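Local coordinates for extracellular sialidase/neuraminidase, putative (PDB 2XZI), which acts as a KDNase, a sialidase-family glycoside hydrolase that probably releases the deaminated sialic acid KDN from the ends of glycan chains, at residues 223-231 / 240-248; 287-295 / 307-318. One frame throughout, in Å; residues are numbered along the deposited sequence. Where two conformers were deposited one is given.

Contact 1: residues 223-231 / 240-248. With KDM (deamino-alpha-neuraminic acid), chain C.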
loop_
_atom_site.group_PDB
_atom_site.type_symbol
_atom_site.label_atom_id
_atom_site.label_comp_id
_atom_site.label_asym_id
_atom_site.label_seq_id
_atom_site.Cartn_x
_atom_site.Cartn_y
_atom_site.Cartn_z
ATOM N N LEU A 223 0.126 3.638 -19.828
ATOM C CA LEU A 223 -0.813 4.715 -19.544
ATOM C C LEU A 223 -0.196 6.076 -19.686
ATOM O O LEU A 223 0.734 6.410 -18.947
ATOM C CB LEU A 223 -1.337 4.628 -18.113
ATOM C CG LEU A 223 -2.001 3.334 -17.685
ATOM C CD1 LEU A 223 -2.138 3.307 -16.149
ATOM C CD2 LEU A 223 -3.335 3.153 -18.387
ATOM N N SER A 224 -0.823 6.894 -20.529
ATOM C CA SER A 224 -0.391 8.264 -20.737
ATOM C C SER A 224 -0.896 9.171 -19.612
ATOM O O SER A 224 -2.098 9.258 -19.351
ATOM C CB SER A 224 -0.873 8.752 -22.109
ATOM O OG SER A 224 -0.450 10.079 -22.359
ATOM N N GLY A 225 0.037 9.834 -18.945
ATOM C CA GLY A 225 -0.296 10.753 -17.863
ATOM C C GLY A 225 -0.363 10.158 -16.464
ATOM O O GLY A 225 -0.697 10.882 -15.528
ATOM N N ALA A 226 -0.057 8.865 -16.319
ATOM C CA ALA A 226 -0.115 8.204 -15.008
ATOM C C ALA A 226 1.018 8.663 -14.115
ATOM O O ALA A 226 2.067 9.104 -14.588
ATOM C CB ALA A 226 -0.105 6.679 -15.149
ATOM N N GLY A 227 0.805 8.556 -12.813
ATOM C CA GLY A 227 1.854 8.854 -11.851
ATOM C C GLY A 227 2.829 7.717 -11.606
ATOM O O GLY A 227 2.733 6.635 -12.215
ATOM N N ALA A 228 3.787 7.979 -10.725
ATOM C CA ALA A 228 4.716 6.959 -10.265
ATOM C C ALA A 228 4.044 6.010 -9.270
ATOM O O ALA A 228 4.305 4.816 -9.310
ATOM C CB ALA A 228 5.948 7.610 -9.639
ATOM N N GLU A 229 3.210 6.543 -8.374
ATOM C CA GLU A 229 2.545 5.742 -7.339
ATOM C C GLU A 229 1.050 5.744 -7.567
ATOM O O GLU A 229 0.360 6.714 -7.247
ATOM C CB GLU A 229 2.868 6.259 -5.932
ATOM C CG GLU A 229 4.295 6.033 -5.487
ATOM C CD GLU A 229 4.584 6.529 -4.077
ATOM O OE1 GLU A 229 3.760 7.299 -3.509
ATOM O OE2 GLU A 229 5.622 6.088 -3.532
ATOM N N GLY A 230 0.561 4.668 -8.166
ATOM C CA GLY A 230 -0.835 4.556 -8.521
ATOM C C GLY A 230 -1.638 3.602 -7.672
ATOM O O GLY A 230 -1.081 2.719 -7.009
ATOM N N THR A 231 -2.948 3.813 -7.699
ATOM C CA THR A 231 -3.951 2.914 -7.121
ATOM C C THR A 231 -4.935 2.544 -8.218
ATOM O O THR A 231 -5.129 3.305 -9.165
ATOM C CB THR A 231 -4.734 3.513 -5.911
ATOM O OG1 THR A 231 -5.753 4.433 -6.351
ATOM C CG2 THR A 231 -3.805 4.207 -4.916
ATOM N N LEU A 240 -12.499 0.404 -15.018
ATOM C CA LEU A 240 -11.294 0.595 -14.198
ATOM C C LEU A 240 -11.120 2.058 -13.865
ATOM O O LEU A 240 -11.523 2.946 -14.623
ATOM C CB LEU A 240 -10.037 0.102 -14.926
ATOM C CG LEU A 240 -9.992 -1.378 -15.327
ATOM C CD1 LEU A 240 -8.714 -1.726 -16.085
ATOM C CD2 LEU A 240 -10.158 -2.277 -14.104
ATOM N N TYR A 241 -10.463 2.304 -12.736
ATOM C CA TYR A 241 -10.289 3.645 -12.193
ATOM C C TYR A 241 -8.887 3.696 -11.604
ATOM O O TYR A 241 -8.593 2.928 -10.681
ATOM C CB TYR A 241 -11.378 3.859 -11.123
ATOM C CG TYR A 241 -11.292 5.033 -10.157
ATOM C CD1 TYR A 241 -10.570 4.927 -8.970
ATOM C CD2 TYR A 241 -12.008 6.208 -10.378
ATOM C CE1 TYR A 241 -10.535 5.965 -8.056
ATOM C CE2 TYR A 241 -11.969 7.264 -9.464
ATOM C CZ TYR A 241 -11.233 7.131 -8.303
ATOM O OH TYR A 241 -11.176 8.168 -7.386
ATOM N N ARG A 242 -8.027 4.556 -12.166
ATOM C CA ARG A 242 -6.720 4.846 -11.583
ATOM C C ARG A 242 -6.825 6.122 -10.768
ATOM O O ARG A 242 -7.412 7.116 -11.219
ATOM C CB ARG A 242 -5.625 5.034 -12.644
ATOM C CG ARG A 242 -5.020 3.759 -13.225
ATOM C CD ARG A 242 -3.927 3.111 -12.329
ATOM N NE ARG A 242 -2.726 3.931 -12.110
ATOM C CZ ARG A 242 -1.467 3.564 -12.381
ATOM N NH1 ARG A 242 -1.194 2.373 -12.897
ATOM N NH2 ARG A 242 -0.461 4.401 -12.128
ATOM N N ASN A 243 -6.275 6.095 -9.560
ATOM C CA ASN A 243 -6.246 7.266 -8.691
ATOM C C ASN A 243 -4.822 7.375 -8.162
ATOM O O ASN A 243 -4.385 6.597 -7.304
ATOM C CB ASN A 243 -7.308 7.116 -7.590
ATOM C CG ASN A 243 -7.350 8.293 -6.637
ATOM O OD1 ASN A 243 -6.309 8.784 -6.205
ATOM N ND2 ASN A 243 -8.554 8.731 -6.279
ATOM N N ASP A 244 -4.067 8.305 -8.741
ATOM C CA ASP A 244 -2.628 8.361 -8.559
ATOM C C ASP A 244 -2.208 9.553 -7.714
ATOM O O ASP A 244 -2.885 10.599 -7.679
ATOM C CB ASP A 244 -1.938 8.476 -9.927
ATOM C CG ASP A 244 -1.974 7.179 -10.733
ATOM O OD1 ASP A 244 -2.756 6.269 -10.393
ATOM O OD2 ASP A 244 -1.229 7.076 -11.727
ATOM N N ARG A 245 -1.050 9.405 -7.081
ATOM C CA ARG A 245 -0.359 10.502 -6.424
ATOM C C ARG A 245 0.090 11.531 -7.460
ATOM O O ARG A 245 0.703 11.167 -8.475
ATOM C CB ARG A 245 0.865 9.928 -5.711
ATOM C CG ARG A 245 1.819 10.964 -5.133
ATOM C CD ARG A 245 2.977 10.263 -4.472
ATOM N NE ARG A 245 4.034 11.187 -4.065
ATOM C CZ ARG A 245 4.990 10.886 -3.188
ATOM N NH1 ARG A 245 4.988 9.711 -2.549
ATOM N NH2 ARG A 245 5.916 11.794 -2.900
ATOM N N PRO A 246 -0.204 12.819 -7.207
ATOM C CA PRO A 246 0.244 13.849 -8.149
ATOM C C PRO A 246 1.756 14.098 -8.054
ATOM O O PRO A 246 2.366 13.846 -7.005
ATOM C CB PRO A 246 -0.513 15.090 -7.670
ATOM C CG PRO A 246 -0.660 14.880 -6.174
ATOM C CD PRO A 246 -0.967 13.390 -6.075
ATOM N N SER A 247 2.350 14.608 -9.139
ATOM C CA SER A 247 3.778 14.989 -9.113
ATOM C C SER A 247 4.045 16.208 -8.204
ATOM O O SER A 247 5.120 16.326 -7.607
ATOM C CB SER A 247 4.339 15.199 -10.530
ATOM O OG SER A 247 3.645 16.201 -11.243
ATOM N N GLN A 248 3.056 17.091 -8.102
ATOM C CA GLN A 248 3.123 18.242 -7.208
ATOM C C GLN A 248 1.901 18.267 -6.300
ATOM O O GLN A 248 0.821 17.791 -6.680
ATOM C CB GLN A 248 3.225 19.558 -7.996
ATOM C CG GLN A 248 4.641 19.915 -8.482
ATOM C CD GLN A 248 4.940 19.453 -9.901
ATOM O OE1 GLN A 248 4.030 19.205 -10.695
ATOM N NE2 GLN A 248 6.226 19.353 -10.232
HETATM C C2 KDM C . 8.560 8.688 -0.774
HETATM C C1 KDM C . 7.616 9.584 0.017
HETATM C C3 KDM C . 8.592 7.270 -0.173
HETATM C C4 KDM C . 8.938 6.167 -1.215
HETATM C C5 KDM C . 9.540 6.687 -2.526
HETATM C C6 KDM C . 8.583 7.738 -3.143
HETATM C C7 KDM C . 9.198 8.494 -4.331
HETATM C C8 KDM C . 8.141 9.384 -5.009
HETATM C C9 KDM C . 8.750 10.174 -6.154
HETATM O O5 KDM C . 9.813 5.598 -3.444
HETATM O O1A KDM C . 7.351 9.274 1.203
HETATM O O1B KDM C . 7.186 10.590 -0.596
HETATM O O4 KDM C . 9.869 5.270 -0.608
HETATM O O6 KDM C . 8.130 8.737 -2.170
HETATM O O7 KDM C . 10.277 9.304 -3.857
HETATM O O8 KDM C . 7.078 8.586 -5.550
HETATM O O9 KDM C . 9.148 9.234 -7.166
HETATM O O2 KDM C . 9.845 9.311 -0.646
HETATM O O HOH W 1 3.052 9.572 -8.391
#
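Glu229 and Arg245 are sent the same way by different torsions. Glu229 CG stands opposite its carbonyl carbon (chi1 -70°) with the chain extended beyond it, while Arg245 CG is anti to the backbone N (chi1 172°) and its chain runs straight out to NE. At the root of the pair Arg245 N gives a 3.0 Å bond to Glu229 O, and a water bridges Glu229 N and Arg245 O. At the far end Arg245 NH1 reaches Glu229 OE1 at 2.9 Å in a salt bridge. The carboxylate and guanidinium planes are 75° apart, NH1 meeting OE1 from above the carboxylate. A long, forked arginine suits this place because it can serve two anions: its NH2 lies 2.9 Å from O1B of the KDM carboxylate, and NH1 also bonds to O1B.

Behind this pair sits a buried one. The Arg242 chain, bent at chi2 and chi3, folds back to grip Asp244 side-on, NE to OD1 at 2.9 Å and NH2 to OD2 at 2.8 Å. Asp244 OD2 spends its anti lone pair on Gly227 N (2.7 Å), fastening the loop to the strand. Leu223 CD1 covers one face of the Arg242 guanidinium, whose NH1 and NH2 also bond to Asn206 and to the carbonyls of Arg205 and Ala202. Gly230, without a side chain, lets its CA lie close to Asp244 OD1, and Thr231 OG1 donates in the carbonyl plane to Asn243 O (2.7 Å).

Glu229 OE2 is hydrogen-bonded to Tyr338 OH, consistent with the tyrosine-glutamate couple of sialidases; Arg245, with Arg39 and Arg302, fits the family's carboxylate-binding arginine triad. One carboxylate thus holds both Arg245, through OE1, and Tyr338, the probable nucleophile by analogy with other sialidases, through OE2, consistent with a link between substrate binding and catalysis.

Contact 2: residues 287-295 / 307-318; sequences APARTIFLN and VRISYDADAKKF
Val307 sets its CG2 alongside Ile292 CG2 at 3.5 Å and its CB against Leu294 CD1, branched aliphatic chains filling the face of the sheet that packs on helix 377-381. Arg308 turns to the other face. Its backbone exchanges two hydrogen bonds with Phe293 (Arg308 N to Phe293 O, 2.8 Å), and its extended chain carries the guanidinium to two waters held by Asn295 OD1, while NH1 bonds to Asn319 O. Ile309 returns to the aliphatic face, CG1 3.9 Å from Ile292 CD1. Ser310 pairs with Thr291 through two nearly straight bonds, and its OG, anti to the backbone N (chi1 178°), accepts from Asp312 N as an ST turn and donates to Lys317 O at 2.6 Å.

These strands are the middle pair of a four-stranded propeller blade, and the Ser-x-Asp start, the turn after the third strand and the closing aromatic resemble a degenerate Asp box. Tyr311 lies beside Arg290, CE1 3.7 Å from Arg290 CG; the hydroxyl and the guanidinium both end on Asp3, so one carboxylate holds the two. Asp312 opens a type I turn to Ala315, and its OD2 takes Lys317 N (2.9 Å) on the anti lone pair, folding the loop back on itself. Phe318 then slots its ring between Ser310 and Phe293: Ser310 CB sits over one face and Phe293 CB over the opposite face, 3.9 Å from the centroid in a CH-pi contact. The Phe293 ring turns its edge to that same Phe318 ring, with planes 52° apart.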
loop_
_atom_site.group_PDB
_atom_site.type_symbol
_atom_site.label_atom_id
_atom_site.label_comp_id
_atom_site.label_asym_id
_atom_site.label_seq_id
_atom_site.Cartn_x
_atom_site.Cartn_y
_atom_site.Cartn_z
ATOM N N ALA A 287 -26.772 -3.074 -4.041
ATOM C CA ALA A 287 -27.232 -1.787 -3.512
ATOM C C ALA A 287 -27.070 -1.706 -1.997
ATOM O O ALA A 287 -27.496 -2.610 -1.283
ATOM C CB ALA A 287 -28.683 -1.531 -3.900
ATOM N N PRO A 288 -26.441 -0.630 -1.499
ATOM C CA PRO A 288 -25.780 0.386 -2.319
ATOM C C PRO A 288 -24.310 0.043 -2.540
ATOM O O PRO A 288 -23.595 -0.240 -1.581
ATOM C CB PRO A 288 -25.928 1.663 -1.481
ATOM C CG PRO A 288 -26.045 1.184 -0.063
ATOM C CD PRO A 288 -26.481 -0.253 -0.071
ATOM N N ALA A 289 -23.874 0.048 -3.797
ATOM C CA ALA A 289 -22.481 -0.233 -4.134
ATOM C C ALA A 289 -21.571 0.847 -3.560
ATOM O O ALA A 289 -21.932 2.029 -3.566
ATOM C CB ALA A 289 -22.317 -0.320 -5.629
ATOM N N ARG A 290 -20.407 0.441 -3.049
ATOM C CA ARG A 290 -19.493 1.380 -2.391
ATOM C C ARG A 290 -18.038 1.171 -2.793
ATOM O O ARG A 290 -17.560 0.030 -2.854
ATOM C CB ARG A 290 -19.616 1.254 -0.864
ATOM C CG ARG A 290 -21.048 1.468 -0.293
ATOM C CD ARG A 290 -21.035 1.367 1.227
ATOM N NE ARG A 290 -22.311 1.042 1.883
ATOM C CZ ARG A 290 -22.796 -0.191 2.039
ATOM N NH1 ARG A 290 -22.174 -1.255 1.536
ATOM N NH2 ARG A 290 -23.924 -0.364 2.707
ATOM N N THR A 291 -17.342 2.285 -3.032
ATOM C CA THR A 291 -15.902 2.337 -3.170
ATOM C C THR A 291 -15.417 3.161 -1.998
ATOM O O THR A 291 -16.028 4.187 -1.647
ATOM C CB THR A 291 -15.474 3.024 -4.480
ATOM O OG1 THR A 291 -16.083 2.377 -5.601
ATOM C CG2 THR A 291 -13.973 2.968 -4.673
ATOM N N ILE A 292 -14.331 2.699 -1.376
ATOM C CA ILE A 292 -13.688 3.361 -0.243
ATOM C C ILE A 292 -12.359 3.984 -0.700
ATOM O O ILE A 292 -11.620 3.395 -1.492
ATOM C CB ILE A 292 -13.396 2.354 0.921
ATOM C CG1 ILE A 292 -14.536 1.334 1.151
ATOM C CG2 ILE A 292 -13.009 3.122 2.191
ATOM C CD1 ILE A 292 -15.914 1.937 1.528
ATOM N N PHE A 293 -12.070 5.189 -0.206
ATOM C CA PHE A 293 -10.807 5.871 -0.500
ATOM C C PHE A 293 -10.179 6.395 0.789
ATOM O O PHE A 293 -10.893 6.835 1.697
ATOM C CB PHE A 293 -11.021 7.020 -1.490
ATOM C CG PHE A 293 -9.748 7.707 -1.878
ATOM C CD1 PHE A 293 -8.836 7.087 -2.730
ATOM C CD2 PHE A 293 -9.437 8.968 -1.367
ATOM C CE1 PHE A 293 -7.645 7.702 -3.084
ATOM C CE2 PHE A 293 -8.234 9.597 -1.717
ATOM C CZ PHE A 293 -7.333 8.957 -2.582
ATOM N N LEU A 294 -8.848 6.346 0.867
ATOM C CA LEU A 294 -8.110 6.828 2.032
ATOM C C LEU A 294 -6.847 7.548 1.593
ATOM O O LEU A 294 -6.058 7.022 0.805
ATOM C CB LEU A 294 -7.719 5.639 2.910
ATOM C CG LEU A 294 -6.885 5.891 4.166
ATOM C CD1 LEU A 294 -7.492 6.888 5.142
ATOM C CD2 LEU A 294 -6.689 4.533 4.851
ATOM N N ASN A 295 -6.659 8.765 2.103
ATOM C CA ASN A 295 -5.422 9.520 1.883
ATOM C C ASN A 295 -5.360 10.626 2.923
ATOM O O ASN A 295 -6.222 10.704 3.812
ATOM C CB ASN A 295 -5.318 10.076 0.435
ATOM C CG ASN A 295 -5.984 11.451 0.256
ATOM O OD1 ASN A 295 -7.053 11.719 0.809
ATOM N ND2 ASN A 295 -5.338 12.319 -0.531
ATOM N N VAL A 307 -10.873 8.750 5.637
ATOM C CA VAL A 307 -11.451 7.637 4.879
ATOM C C VAL A 307 -12.821 8.069 4.355
ATOM O O VAL A 307 -13.578 8.705 5.090
ATOM C CB VAL A 307 -11.507 6.332 5.727
ATOM C CG1 VAL A 307 -12.486 6.448 6.919
ATOM C CG2 VAL A 307 -11.840 5.146 4.833
ATOM N N ARG A 308 -13.125 7.734 3.098
ATOM C CA ARG A 308 -14.331 8.200 2.421
ATOM C C ARG A 308 -15.040 7.097 1.662
ATOM O O ARG A 308 -14.413 6.089 1.283
ATOM C CB ARG A 308 -13.956 9.247 1.377
ATOM C CG ARG A 308 -13.184 10.455 1.905
ATOM C CD ARG A 308 -12.802 11.260 0.696
ATOM N NE ARG A 308 -11.877 12.360 0.922
ATOM C CZ ARG A 308 -12.232 13.639 0.952
ATOM N NH1 ARG A 308 -13.520 13.983 0.844
ATOM N NH2 ARG A 308 -11.296 14.572 1.080
ATOM N N ILE A 309 -16.326 7.335 1.376
ATOM C CA ILE A 309 -17.165 6.421 0.587
ATOM C C ILE A 309 -17.706 7.131 -0.653
ATOM O O ILE A 309 -18.151 8.289 -0.578
ATOM C CB ILE A 309 -18.347 5.856 1.407
ATOM C CG1 ILE A 309 -17.859 5.075 2.648
ATOM C CG2 ILE A 309 -19.275 4.996 0.542
ATOM C CD1 ILE A 309 -18.906 4.948 3.786
ATOM N N SER A 310 -17.660 6.446 -1.796
ATOM C CA SER A 310 -18.426 6.906 -2.960
ATOM C C SER A 310 -19.481 5.875 -3.295
ATOM O O SER A 310 -19.187 4.678 -3.306
ATOM C CB SER A 310 -17.539 7.112 -4.183
ATOM O OG SER A 310 -18.339 7.525 -5.302
ATOM N N TYR A 311 -20.681 6.352 -3.627
ATOM C CA TYR A 311 -21.776 5.516 -4.101
ATOM C C TYR A 311 -21.928 5.598 -5.621
ATOM O O TYR A 311 -22.805 4.943 -6.194
ATOM C CB TYR A 311 -23.082 5.953 -3.434
ATOM C CG TYR A 311 -23.041 5.841 -1.940
ATOM C CD1 TYR A 311 -23.220 4.611 -1.321
ATOM C CD2 TYR A 311 -22.801 6.963 -1.142
ATOM C CE1 TYR A 311 -23.184 4.491 0.069
ATOM C CE2 TYR A 311 -22.770 6.859 0.247
ATOM C CZ TYR A 311 -22.950 5.627 0.838
ATOM O OH TYR A 311 -22.919 5.537 2.208
ATOM N N ASP A 312 -21.082 6.384 -6.272
ATOM C CA ASP A 312 -21.197 6.607 -7.721
ATOM C C ASP A 312 -20.695 5.421 -8.517
ATOM O O ASP A 312 -19.680 4.818 -8.164
ATOM C CB ASP A 312 -20.437 7.861 -8.149
ATOM C CG ASP A 312 -21.063 9.142 -7.634
ATOM O OD1 ASP A 312 -22.302 9.197 -7.442
ATOM O OD2 ASP A 312 -20.312 10.113 -7.442
ATOM N N ALA A 313 -21.386 5.104 -9.611
ATOM C CA ALA A 313 -20.996 3.968 -10.444
ATOM C C ALA A 313 -19.591 4.085 -11.047
ATOM O O ALA A 313 -18.977 3.074 -11.380
ATOM C CB ALA A 313 -22.038 3.741 -11.533
ATOM N N ASP A 314 -19.114 5.323 -11.172
ATOM C CA ASP A 314 -17.787 5.642 -11.695
ATOM C C ASP A 314 -16.908 6.316 -10.634
ATOM O O ASP A 314 -15.870 6.896 -10.956
ATOM C CB ASP A 314 -17.915 6.573 -12.907
ATOM C CG ASP A 314 -18.586 7.903 -12.567
ATOM O OD1 ASP A 314 -19.100 8.088 -11.435
ATOM O OD2 ASP A 314 -18.611 8.783 -13.456
ATOM N N ALA A 315 -17.332 6.231 -9.368
ATOM C CA ALA A 315 -16.632 6.901 -8.249
ATOM C C ALA A 315 -16.343 8.388 -8.515
ATOM O O ALA A 315 -15.285 8.910 -8.150
ATOM C CB ALA A 315 -15.337 6.124 -7.844
ATOM N N LYS A 316 -17.283 9.081 -9.163
ATOM C CA LYS A 316 -17.061 10.484 -9.487
ATOM C C LYS A 316 -16.808 11.318 -8.241
ATOM O O LYS A 316 -15.865 12.110 -8.223
ATOM C CB LYS A 316 -18.219 11.079 -10.295
ATOM C CG LYS A 316 -17.932 12.507 -10.782
ATOM C CD LYS A 316 -18.901 12.963 -11.863
ATOM C CE LYS A 316 -19.978 13.885 -11.306
ATOM N NZ LYS A 316 -20.462 14.837 -12.352
ATOM N N LYS A 317 -17.653 11.134 -7.225
ATOM C CA LYS A 317 -17.591 11.929 -6.001
ATOM C C LYS A 317 -17.570 11.037 -4.775
ATOM O O LYS A 317 -18.363 10.095 -4.657
ATOM C CB LYS A 317 -18.777 12.904 -5.901
ATOM C CG LYS A 317 -18.572 13.987 -4.846
ATOM C CD LYS A 317 -19.799 14.867 -4.649
ATOM C CE LYS A 317 -19.464 16.081 -3.793
ATOM N NZ LYS A 317 -18.814 15.709 -2.494
ATOM N N PHE A 318 -16.667 11.370 -3.862
ATOM C CA PHE A 318 -16.636 10.775 -2.530
ATOM C C PHE A 318 -17.239 11.731 -1.504
ATOM O O PHE A 318 -17.171 12.962 -1.667
ATOM C CB PHE A 318 -15.195 10.423 -2.133
ATOM C CG PHE A 318 -14.642 9.235 -2.862
ATOM C CD1 PHE A 318 -14.170 9.352 -4.164
ATOM C CD2 PHE A 318 -14.624 7.984 -2.253
ATOM C CE1 PHE A 318 -13.677 8.249 -4.854
ATOM C CE2 PHE A 318 -14.145 6.871 -2.944
ATOM C CZ PHE A 318 -13.676 6.999 -4.246
HETATM O O HOH W 2 -24.050 3.036 -4.894
HETATM O O HOH W 3 -18.454 3.687 -5.901
HETATM O O HOH W 4 -8.615 13.869 -0.179
HETATM O O HOH W 5 -9.499 10.933 1.644
#

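In the fold
Contact 1 and contact 2 belong to neighbouring, consecutive blades of the propeller, and their centres are 18 Å apart. They meet through Tyr241 and Asn243, which lie on the face of strand 240-244 turned to the next blade: Asn243 ND2 lies 3.5 Å from Phe293 CE1, and Tyr241 OH lies 3.6 Å from Phe318 CE1, while the Tyr241 ring also packs on Ala315. The Asp-box-like loop of 307-318 therefore rests on the strand that leads to Arg245. Their roles differ: contact 1 supplies Glu229 and Arg245 to the KDM pocket, with the Arg245 side chain about 7 Å from a second bound KDM, whereas contact 2 contributes no residue to either sugar site.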